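Local coordinates for protein lantibiotic dehydratase (Microbispora corallina, PDB 5EHK) that probably dehydrates serine and threonine residues of the NAI-107 precursor peptide, drawing glutamate from glutamyl-tRNA and then eliminating it, at residues 80-85 with 127-132; 384-389 with 501-506; 429-432 with 436-439; 995-1000 with 1102-1107. One frame throughout, in Å; residues are numbered along the deposited sequence.

Interaction 1. Residues 80-85 with 127-132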
# COMPACT_ATOMS: atom_id res chain seq x y z
N SER A 80 2.15 54.68 -12.10
CA SER A 80 2.28 55.00 -13.52
C SER A 80 1.81 53.86 -14.42
O SER A 80 1.08 54.10 -15.39
CB SER A 80 3.73 55.34 -13.84
OG SER A 80 4.58 54.25 -13.51
N LEU A 81 2.18 52.63 -14.08
CA LEU A 81 1.83 51.48 -14.91
C LEU A 81 0.31 51.30 -14.97
O LEU A 81 -0.23 50.79 -15.95
CB LEU A 81 2.50 50.21 -14.38
CG LEU A 81 2.28 48.92 -15.15
CD1 LEU A 81 2.77 49.09 -16.58
CD2 LEU A 81 2.99 47.77 -14.46
N LEU A 82 -0.35 51.74 -13.91
CA LEU A 82 -1.80 51.79 -13.87
C LEU A 82 -2.33 52.84 -14.82
O LEU A 82 -3.17 52.57 -15.69
CB LEU A 82 -2.28 52.10 -12.45
CG LEU A 82 -1.97 50.98 -11.46
CD1 LEU A 82 -2.46 51.36 -10.08
CD2 LEU A 82 -2.64 49.69 -11.94
N ARG A 83 -1.85 54.06 -14.63
CA ARG A 83 -2.24 55.20 -15.44
C ARG A 83 -1.97 54.93 -16.93
O ARG A 83 -2.81 55.22 -17.78
CB ARG A 83 -1.46 56.44 -14.96
CG ARG A 83 -1.95 56.96 -13.60
CD ARG A 83 -1.36 58.31 -13.18
NE ARG A 83 -1.65 59.41 -14.11
CZ ARG A 83 -2.80 60.09 -14.15
NH1 ARG A 83 -3.80 59.77 -13.32
NH2 ARG A 83 -2.97 61.07 -15.02
N ALA A 84 -0.84 54.28 -17.22
CA ALA A 84 -0.46 53.95 -18.60
C ALA A 84 -1.49 53.11 -19.37
O ALA A 84 -1.88 53.46 -20.48
CB ALA A 84 0.90 53.25 -18.62
N ALA A 85 -1.97 52.04 -18.74
CA ALA A 85 -2.84 51.11 -19.43
C ALA A 85 -4.31 51.52 -19.44
O ALA A 85 -5.16 50.82 -19.98
CB ALA A 85 -2.66 49.70 -18.88
N LEU A 127 0.51 44.65 -10.28
CA LEU A 127 0.90 43.27 -10.62
C LEU A 127 -0.27 42.47 -11.18
O LEU A 127 -0.11 41.67 -12.10
CB LEU A 127 1.53 42.55 -9.42
CG LEU A 127 2.93 43.00 -8.99
CD1 LEU A 127 3.45 42.13 -7.85
CD2 LEU A 127 3.90 42.96 -10.17
N ALA A 128 -1.45 42.67 -10.60
CA ALA A 128 -2.66 42.06 -11.11
C ALA A 128 -2.90 42.50 -12.55
O ALA A 128 -3.18 41.68 -13.43
CB ALA A 128 -3.85 42.44 -10.25
N LEU A 129 -2.76 43.79 -12.81
CA LEU A 129 -2.98 44.32 -14.14
C LEU A 129 -1.95 43.78 -15.12
O LEU A 129 -2.28 43.45 -16.26
CB LEU A 129 -2.88 45.84 -14.14
CG LEU A 129 -3.10 46.38 -15.55
CD1 LEU A 129 -4.59 46.54 -15.83
CD2 LEU A 129 -2.34 47.68 -15.75
N LEU A 130 -0.72 43.64 -14.64
CA LEU A 130 0.37 43.12 -15.45
C LEU A 130 0.09 41.69 -15.89
O LEU A 130 0.42 41.31 -17.00
CB LEU A 130 1.69 43.20 -14.69
CG LEU A 130 2.96 42.74 -15.41
CD1 LEU A 130 3.17 43.53 -16.69
CD2 LEU A 130 4.16 42.87 -14.48
N ARG A 131 -0.49 40.91 -14.99
CA ARG A 131 -0.86 39.54 -15.30
C ARG A 131 -1.87 39.52 -16.43
O ARG A 131 -1.79 38.68 -17.33
CB ARG A 131 -1.44 38.84 -14.08
CG ARG A 131 -0.44 38.63 -12.98
CD ARG A 131 -1.11 38.05 -11.75
NE ARG A 131 -0.19 38.10 -10.62
CZ ARG A 131 0.77 37.20 -10.41
NH1 ARG A 131 0.92 36.18 -11.26
NH2 ARG A 131 1.57 37.32 -9.36
N TYR A 132 -2.84 40.42 -16.36
CA TYR A 132 -3.88 40.54 -17.38
C TYR A 132 -3.36 41.08 -18.73
O TYR A 132 -3.89 40.73 -19.79
CB TYR A 132 -5.04 41.40 -16.87
CG TYR A 132 -5.93 40.72 -15.83
CD1 TYR A 132 -6.44 39.45 -16.05
CD2 TYR A 132 -6.22 41.35 -14.63
CE1 TYR A 132 -7.24 38.83 -15.10
CE2 TYR A 132 -7.02 40.75 -13.68
CZ TYR A 132 -7.53 39.49 -13.93
OH TYR A 132 -8.31 38.89 -12.98

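Interaction 2. Residues 384-389 with 501-506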
# COMPACT_ATOMS: atom_id res chain seq x y z
N THR A 384 0.84 15.06 -40.86
CA THR A 384 1.55 13.79 -40.76
C THR A 384 2.50 13.74 -39.56
O THR A 384 2.73 12.67 -38.99
CB THR A 384 2.25 13.46 -42.08
OG1 THR A 384 1.25 13.07 -43.02
CG2 THR A 384 3.27 12.31 -41.93
N GLU A 385 3.06 14.89 -39.19
CA GLU A 385 3.97 14.96 -38.05
C GLU A 385 3.16 14.62 -36.81
O GLU A 385 3.48 13.69 -36.08
CB GLU A 385 4.61 16.35 -37.93
CG GLU A 385 5.76 16.47 -36.90
CD GLU A 385 6.93 15.49 -37.12
OE1 GLU A 385 7.56 15.49 -38.21
OE2 GLU A 385 7.26 14.74 -36.18
N ILE A 386 2.07 15.36 -36.63
CA ILE A 386 1.20 15.16 -35.51
C ILE A 386 0.67 13.73 -35.44
O ILE A 386 0.67 13.13 -34.38
CB ILE A 386 0.04 16.14 -35.56
CG1 ILE A 386 0.61 17.57 -35.52
CG2 ILE A 386 -0.95 15.88 -34.42
CD1 ILE A 386 -0.43 18.62 -35.62
N GLU A 387 0.29 13.16 -36.57
CA GLU A 387 -0.16 11.77 -36.53
C GLU A 387 0.93 10.80 -36.09
O GLU A 387 0.64 9.81 -35.42
CB GLU A 387 -0.70 11.34 -37.88
CG GLU A 387 -1.92 12.11 -38.28
CD GLU A 387 -2.42 11.75 -39.66
OE1 GLU A 387 -1.74 10.96 -40.34
OE2 GLU A 387 -3.46 12.30 -40.07
N ARG A 388 2.18 11.09 -36.44
CA ARG A 388 3.29 10.19 -36.10
C ARG A 388 3.64 10.37 -34.61
O ARG A 388 4.09 9.44 -33.94
CB ARG A 388 4.51 10.47 -36.98
CG ARG A 388 4.46 9.83 -38.38
CD ARG A 388 5.84 9.79 -39.09
NE ARG A 388 6.60 8.58 -38.77
CZ ARG A 388 7.54 8.03 -39.55
NH1 ARG A 388 7.85 8.58 -40.72
NH2 ARG A 388 8.16 6.92 -39.16
N ALA A 389 3.39 11.57 -34.10
CA ALA A 389 3.68 11.89 -32.72
C ALA A 389 2.70 11.17 -31.80
O ALA A 389 3.12 10.46 -30.88
CB ALA A 389 3.62 13.38 -32.52
N LEU A 501 -8.85 10.80 -29.88
CA LEU A 501 -8.06 11.59 -28.94
C LEU A 501 -7.90 13.03 -29.46
O LEU A 501 -8.31 13.33 -30.57
CB LEU A 501 -6.70 10.95 -28.66
CG LEU A 501 -5.70 10.85 -29.81
CD1 LEU A 501 -4.31 11.05 -29.25
CD2 LEU A 501 -5.82 9.51 -30.56
N GLU A 502 -7.35 13.91 -28.62
CA GLU A 502 -7.10 15.30 -28.99
C GLU A 502 -5.78 15.74 -28.41
O GLU A 502 -5.56 15.63 -27.22
CB GLU A 502 -8.23 16.21 -28.47
CG GLU A 502 -9.56 15.99 -29.21
CD GLU A 502 -10.73 16.84 -28.70
OE1 GLU A 502 -10.73 17.24 -27.51
OE2 GLU A 502 -11.65 17.08 -29.51
N LEU A 503 -4.88 16.21 -29.27
CA LEU A 503 -3.62 16.78 -28.82
C LEU A 503 -3.73 18.27 -29.08
O LEU A 503 -4.28 18.69 -30.10
CB LEU A 503 -2.43 16.18 -29.60
CG LEU A 503 -2.30 14.65 -29.48
CD1 LEU A 503 -1.25 14.08 -30.43
CD2 LEU A 503 -2.00 14.25 -28.03
N GLY A 504 -3.25 19.08 -28.16
CA GLY A 504 -3.20 20.50 -28.40
C GLY A 504 -1.74 20.77 -28.65
O GLY A 504 -0.92 20.27 -27.90
N VAL A 505 -1.41 21.52 -29.70
CA VAL A 505 0.01 21.77 -30.00
C VAL A 505 0.31 23.19 -30.45
O VAL A 505 -0.59 23.93 -30.85
CB VAL A 505 0.59 20.79 -31.05
CG1 VAL A 505 0.63 19.34 -30.53
CG2 VAL A 505 -0.16 20.91 -32.36
N HIS A 506 1.58 23.55 -30.33
CA HIS A 506 2.12 24.73 -30.97
C HIS A 506 2.81 24.23 -32.24
O HIS A 506 3.55 23.23 -32.22
CB HIS A 506 3.20 25.36 -30.10
CG HIS A 506 2.70 25.95 -28.81
ND1 HIS A 506 1.64 26.82 -28.75
CD2 HIS A 506 3.15 25.80 -27.54
CE1 HIS A 506 1.45 27.18 -27.49
NE2 HIS A 506 2.35 26.58 -26.74

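Interaction 3. Residues 429-432 with 436-439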
# COMPACT_ATOMS: atom_id res chain seq x y z
N LEU A 429 -23.38 0.77 -7.96
CA LEU A 429 -22.78 1.94 -7.34
C LEU A 429 -23.22 2.16 -5.89
O LEU A 429 -22.65 2.99 -5.18
CB LEU A 429 -23.08 3.20 -8.16
CG LEU A 429 -22.11 3.51 -9.30
CD1 LEU A 429 -22.47 4.80 -9.96
CD2 LEU A 429 -20.69 3.56 -8.80
N ASP A 430 -24.23 1.40 -5.47
CA ASP A 430 -24.76 1.49 -4.11
C ASP A 430 -23.87 0.81 -3.06
O ASP A 430 -23.48 -0.34 -3.21
CB ASP A 430 -26.15 0.88 -4.08
CG ASP A 430 -26.83 1.07 -2.75
OD1 ASP A 430 -27.26 2.21 -2.49
OD2 ASP A 430 -26.92 0.11 -1.97
N ASP A 431 -23.56 1.55 -2.00
CA ASP A 431 -22.75 1.06 -0.88
C ASP A 431 -23.31 -0.20 -0.24
O ASP A 431 -22.57 -1.09 0.13
CB ASP A 431 -22.68 2.13 0.19
CG ASP A 431 -21.64 3.17 -0.10
OD1 ASP A 431 -20.49 2.77 -0.43
OD2 ASP A 431 -21.96 4.37 -0.01
N THR A 432 -24.63 -0.25 -0.12
CA THR A 432 -25.28 -1.34 0.57
C THR A 432 -25.54 -2.55 -0.30
O THR A 432 -25.31 -3.70 0.13
CB THR A 432 -26.59 -0.89 1.19
OG1 THR A 432 -26.38 0.32 1.94
CG2 THR A 432 -27.11 -1.95 2.09
N GLY A 436 -20.37 -0.37 -4.34
CA GLY A 436 -20.21 1.04 -4.02
C GLY A 436 -19.36 1.68 -5.11
O GLY A 436 -18.94 1.01 -6.05
N PRO A 437 -19.11 2.98 -4.99
CA PRO A 437 -18.28 3.69 -5.97
C PRO A 437 -16.83 3.26 -5.83
O PRO A 437 -16.41 2.85 -4.76
CB PRO A 437 -18.45 5.14 -5.56
CG PRO A 437 -18.70 5.08 -4.12
CD PRO A 437 -19.52 3.86 -3.89
N PRO A 438 -16.06 3.34 -6.92
CA PRO A 438 -14.65 2.93 -6.88
C PRO A 438 -13.84 3.92 -6.06
O PRO A 438 -14.24 5.08 -5.92
CB PRO A 438 -14.22 2.99 -8.35
CG PRO A 438 -15.46 3.05 -9.12
CD PRO A 438 -16.44 3.79 -8.27
N ALA A 439 -12.70 3.46 -5.55
CA ALA A 439 -11.83 4.31 -4.75
C ALA A 439 -11.63 5.65 -5.43
O ALA A 439 -11.34 5.73 -6.63
CB ALA A 439 -10.51 3.62 -4.51

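Interaction 4. Residues 995-1000 with 1102-1107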
# COMPACT_ATOMS: atom_id res chain seq x y z
N ALA A 995 -10.60 -36.97 -18.75
CA ALA A 995 -11.57 -36.00 -19.26
C ALA A 995 -11.51 -34.74 -18.42
O ALA A 995 -11.01 -33.71 -18.86
CB ALA A 995 -12.98 -36.57 -19.23
N TRP A 996 -11.97 -34.85 -17.18
CA TRP A 996 -12.03 -33.70 -16.29
C TRP A 996 -10.66 -33.10 -15.91
O TRP A 996 -10.50 -31.88 -15.92
CB TRP A 996 -12.83 -34.06 -15.05
CG TRP A 996 -14.21 -34.49 -15.38
CD1 TRP A 996 -14.78 -35.71 -15.15
CD2 TRP A 996 -15.22 -33.69 -16.01
NE1 TRP A 996 -16.08 -35.72 -15.60
CE2 TRP A 996 -16.37 -34.49 -16.14
CE3 TRP A 996 -15.25 -32.38 -16.48
CZ2 TRP A 996 -17.54 -34.03 -16.72
CZ3 TRP A 996 -16.41 -31.92 -17.06
CH2 TRP A 996 -17.54 -32.74 -17.17
N MET A 997 -9.67 -33.94 -15.63
CA MET A 997 -8.36 -33.41 -15.30
C MET A 997 -7.76 -32.59 -16.45
O MET A 997 -6.85 -31.80 -16.24
CB MET A 997 -7.39 -34.53 -14.89
CG MET A 997 -7.73 -35.20 -13.57
SD MET A 997 -8.01 -34.05 -12.21
CE MET A 997 -6.46 -33.14 -12.13
N SER A 998 -8.27 -32.76 -17.66
CA SER A 998 -7.71 -32.01 -18.79
C SER A 998 -8.20 -30.57 -18.83
O SER A 998 -7.55 -29.71 -19.45
CB SER A 998 -7.93 -32.73 -20.13
OG SER A 998 -7.28 -33.98 -20.15
N SER A 999 -9.34 -30.31 -18.19
CA SER A 999 -9.94 -28.98 -18.20
C SER A 999 -9.26 -28.10 -17.15
O SER A 999 -9.61 -26.93 -16.95
CB SER A 999 -11.43 -29.06 -17.88
OG SER A 999 -11.61 -29.67 -16.63
N THR A 1000 -8.27 -28.69 -16.50
CA THR A 1000 -7.67 -28.13 -15.31
C THR A 1000 -6.34 -27.41 -15.57
O THR A 1000 -5.82 -26.73 -14.68
CB THR A 1000 -7.55 -29.25 -14.27
OG1 THR A 1000 -8.12 -28.82 -13.03
CG2 THR A 1000 -6.10 -29.70 -14.09
N GLY A 1102 -1.10 -34.57 -15.48
CA GLY A 1102 -0.06 -35.28 -16.20
C GLY A 1102 -0.24 -36.79 -16.11
O GLY A 1102 -0.39 -37.45 -17.13
N ALA A 1103 -0.28 -37.32 -14.88
CA ALA A 1103 -0.39 -38.77 -14.64
C ALA A 1103 -1.53 -39.47 -15.39
O ALA A 1103 -1.32 -40.52 -16.02
CB ALA A 1103 -0.48 -39.08 -13.14
N VAL A 1104 -2.74 -38.93 -15.30
CA VAL A 1104 -3.87 -39.58 -15.93
C VAL A 1104 -3.87 -39.35 -17.45
O VAL A 1104 -4.41 -40.16 -18.19
CB VAL A 1104 -5.22 -39.18 -15.31
CG1 VAL A 1104 -5.20 -39.45 -13.81
CG2 VAL A 1104 -5.55 -37.74 -15.63
N GLN A 1105 -3.29 -38.25 -17.90
CA GLN A 1105 -3.14 -38.03 -19.34
C GLN A 1105 -2.14 -39.01 -19.95
O GLN A 1105 -2.42 -39.61 -21.00
CB GLN A 1105 -2.78 -36.57 -19.65
CG GLN A 1105 -3.99 -35.64 -19.75
CD GLN A 1105 -3.62 -34.18 -19.96
OE1 GLN A 1105 -2.47 -33.78 -19.77
NE2 GLN A 1105 -4.61 -33.38 -20.37
N ASP A 1106 -0.99 -39.15 -19.32
CA ASP A 1106 0.04 -40.09 -19.78
C ASP A 1106 -0.43 -41.54 -19.72
O ASP A 1106 -0.12 -42.32 -20.62
CB ASP A 1106 1.33 -39.95 -18.98
CG ASP A 1106 2.04 -38.63 -19.23
OD1 ASP A 1106 1.57 -37.84 -20.08
OD2 ASP A 1106 3.08 -38.39 -18.57
N ASN A 1107 -1.17 -41.91 -18.68
CA ASN A 1107 -1.73 -43.26 -18.61
C ASN A 1107 -2.69 -43.53 -19.75
O ASN A 1107 -2.86 -44.66 -20.16
CB ASN A 1107 -2.41 -43.53 -17.26
CG ASN A 1107 -1.43 -43.62 -16.10
OD1 ASN A 1107 -0.23 -43.83 -16.28
ND2 ASN A 1107 -1.94 -43.46 -14.89

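Interaction 1. Residues 80-85 with 127-132
A small apolar helix-helix contact far from the centre of the chain joins the short helix 79-85 to the long helix 119-138, with Leu129 reaching across to Leu81, Leu82 and Ala85. The short segments run in broadly the same direction: their axes come within 10.1 Å and are inclined by 42°. At that spacing the bridging falls mostly to one methyl, Leu129 CD2. Leu129 CD2 lies 3.7 Å from Ala85 CB and 4.3 Å from the branch end Leu82 CD2. Leu129 CD2 is also 3.8 Å from Leu81 O, so part of what it packs on is backbone rather than side chain. Having CG anti to the backbone N (chi1 180°) puts this methyl over the turn from Leu81 to Ala85. This is ordinary packing among helices 79-85, 100-110 and 119-138, within the N-terminal half of the dehydratase. Leu106 of helix 100-110 touches both Leu82 and Leu129, so a third helix closes over the pair. Leu81 points its CB toward the partner helix but meets it more loosely: the nearest approach is Leu81 CD2 to Leu130 CB at 4.8 Å. Trp744 of helix 743-755 lies beside Leu81, and Arg131 ties helix 119-138 to that same helix through salt bridges with Asp751 and Glu752.

Interaction 2. Residues 384-389 with 501-506
No flat group lies between Ile386 and its partners Leu503 and Val505: they meet by methyls alone, and the carboxylates of Glu387 and Glu502 and the His506 ring serve other neighbours. The carboxylate of Glu502 accepts bonds from Gly534 N, Thr536 and Ser530, that of Glu387 pairs with Arg793, and the His506 ring bonds through ND1 to Ala784 O. The two branches of Ile386 divide the contact. Its CG1 lies beside the backbone N (chi1 -60°) and continues extended, which sends the tip to one strand residue: Ile386 CD1 is 4.0 Å from Val505 CG2. The short branch takes the other, Ile386 CG2 standing 4.4 Å from Leu503 CD1. Leu503 and Val505 are two positions apart and therefore project from the same face of the strand, with Gly504 between them. All three touching residues are buried, and Ile386 and Leu503 are the nearest pair by CA atoms, at 8.4 Å. Val788 also touches Ile386, and Trp663 touches Leu503. The contact is thus helix-on-sheet packing: helix 380-395 packs through Ile386 on strand 500-508, which pairs antiparallel with strands 521-524 and 785-792 in the N-terminal region of this dehydratase.

Interaction 3. Residues 429-432 with 436-439
Within the long loop between strand 423-424 and helix 460-471 the chain makes a tight turn, bringing Gly436 and Pro437 against the backbone of Leu429 to Asp431. Main chain and side chains both close it. Gly436 CA makes a CA-H...O contact with Leu429 O at 3.3 Å, with an angle of 143° at the hydrogen, and Leu429 O also lies 3.5 Å from Pro437 CD. A regular backbone hydrogen bond between Gly436 and Leu428 flanks this pair. Gly436 has a positive phi (83°), a conformation seldom taken by residues with a side chain, and then passes into two prolines whose backbone angles are those of a polyproline II segment. Leu429 adds the apolar part: Leu429 CD2 lies alongside the proline pair, 3.7 Å from Pro437 CA and 4.3 Å from Pro438 CD. Farther along the first segment, the side chains of Asp431 and Pro437 cross at about a right angle, with Asp431 OD1 3.8 Å from Pro437 CD. Asp430 turns its CB away and binds Arg205 by a salt bridge; Asp430 OD2 also receives Arg433 N and, weakly, Thr432 N at 3.0 Å, as in an Asx turn. The chemistry is thus that of a turn held by a backbone hydrogen bond and apolar packing, while Asp431 OD2 carries a salt bridge across to Arg829 of the second subunit.

Interaction 4. Residues 995-1000 with 1102-1107
Met997 is the first residue of segment 995-1000 to meet the partner helix, its CB lying 3.8 Å from Val1104 CG2 and its CG 3.9 Å from that same methyl. CG stands beside the backbone N (chi1 -68°) and the chain then bends at both later torsions, so the base of the methionine rather than its sulfur does the touching, the two side chains crossing at about a right angle. Leu1097 and Ala1100 of helix 1090-1109, together with Ala962, also touch Met997. Ser998 follows with the one polar link: Gln1105 NE2 donates to Ser998 OG at 2.7 Å and 156°, the oxygen lying only 15° from the amide plane. Extended beyond CG, the glutamine chain spans the gap between the elements. Ser998 OG is also bonded to Ala994 O, one turn earlier, and Gln1105 OE1 accepts from Arg1003, so both ends of the amide are engaged. The contact joins helix 992-997 to the long helix 1090-1109 in a mostly helical part of the C-terminal region; in lantibiotic dehydratases that region probably carries out glutamate elimination. Next comes Ser999, whose OG donates to Trp996 O at 2.6 Å, in the carbonyl plane and on a lone pair; that carbonyl also takes Ser999 N. Thr1000 then touches Leu1097 and Arg1101, earlier on helix 1090-1109.

Interactions 2, 3 and 4 are buried, whereas interaction 1 is only partly so. Interaction 1, between two helices, and interaction 4, around the end of a short helix against a long one, lie on opposite sides of the chain's centre with their own centres about 83 Å apart; one rests on a leucine methyl, the other adds a glutamine-serine bond. Interaction 2 sets a helix on a strand by aliphatic contact alone. Interaction 3 is nested within the chain loop that interaction 2 closes, its centre about 37 Å away, and depends on a leucine, a glycine-proline pair and one backbone carbonyl; it alone of the four touches the second subunit. The four share no helix or strand, and none touches another.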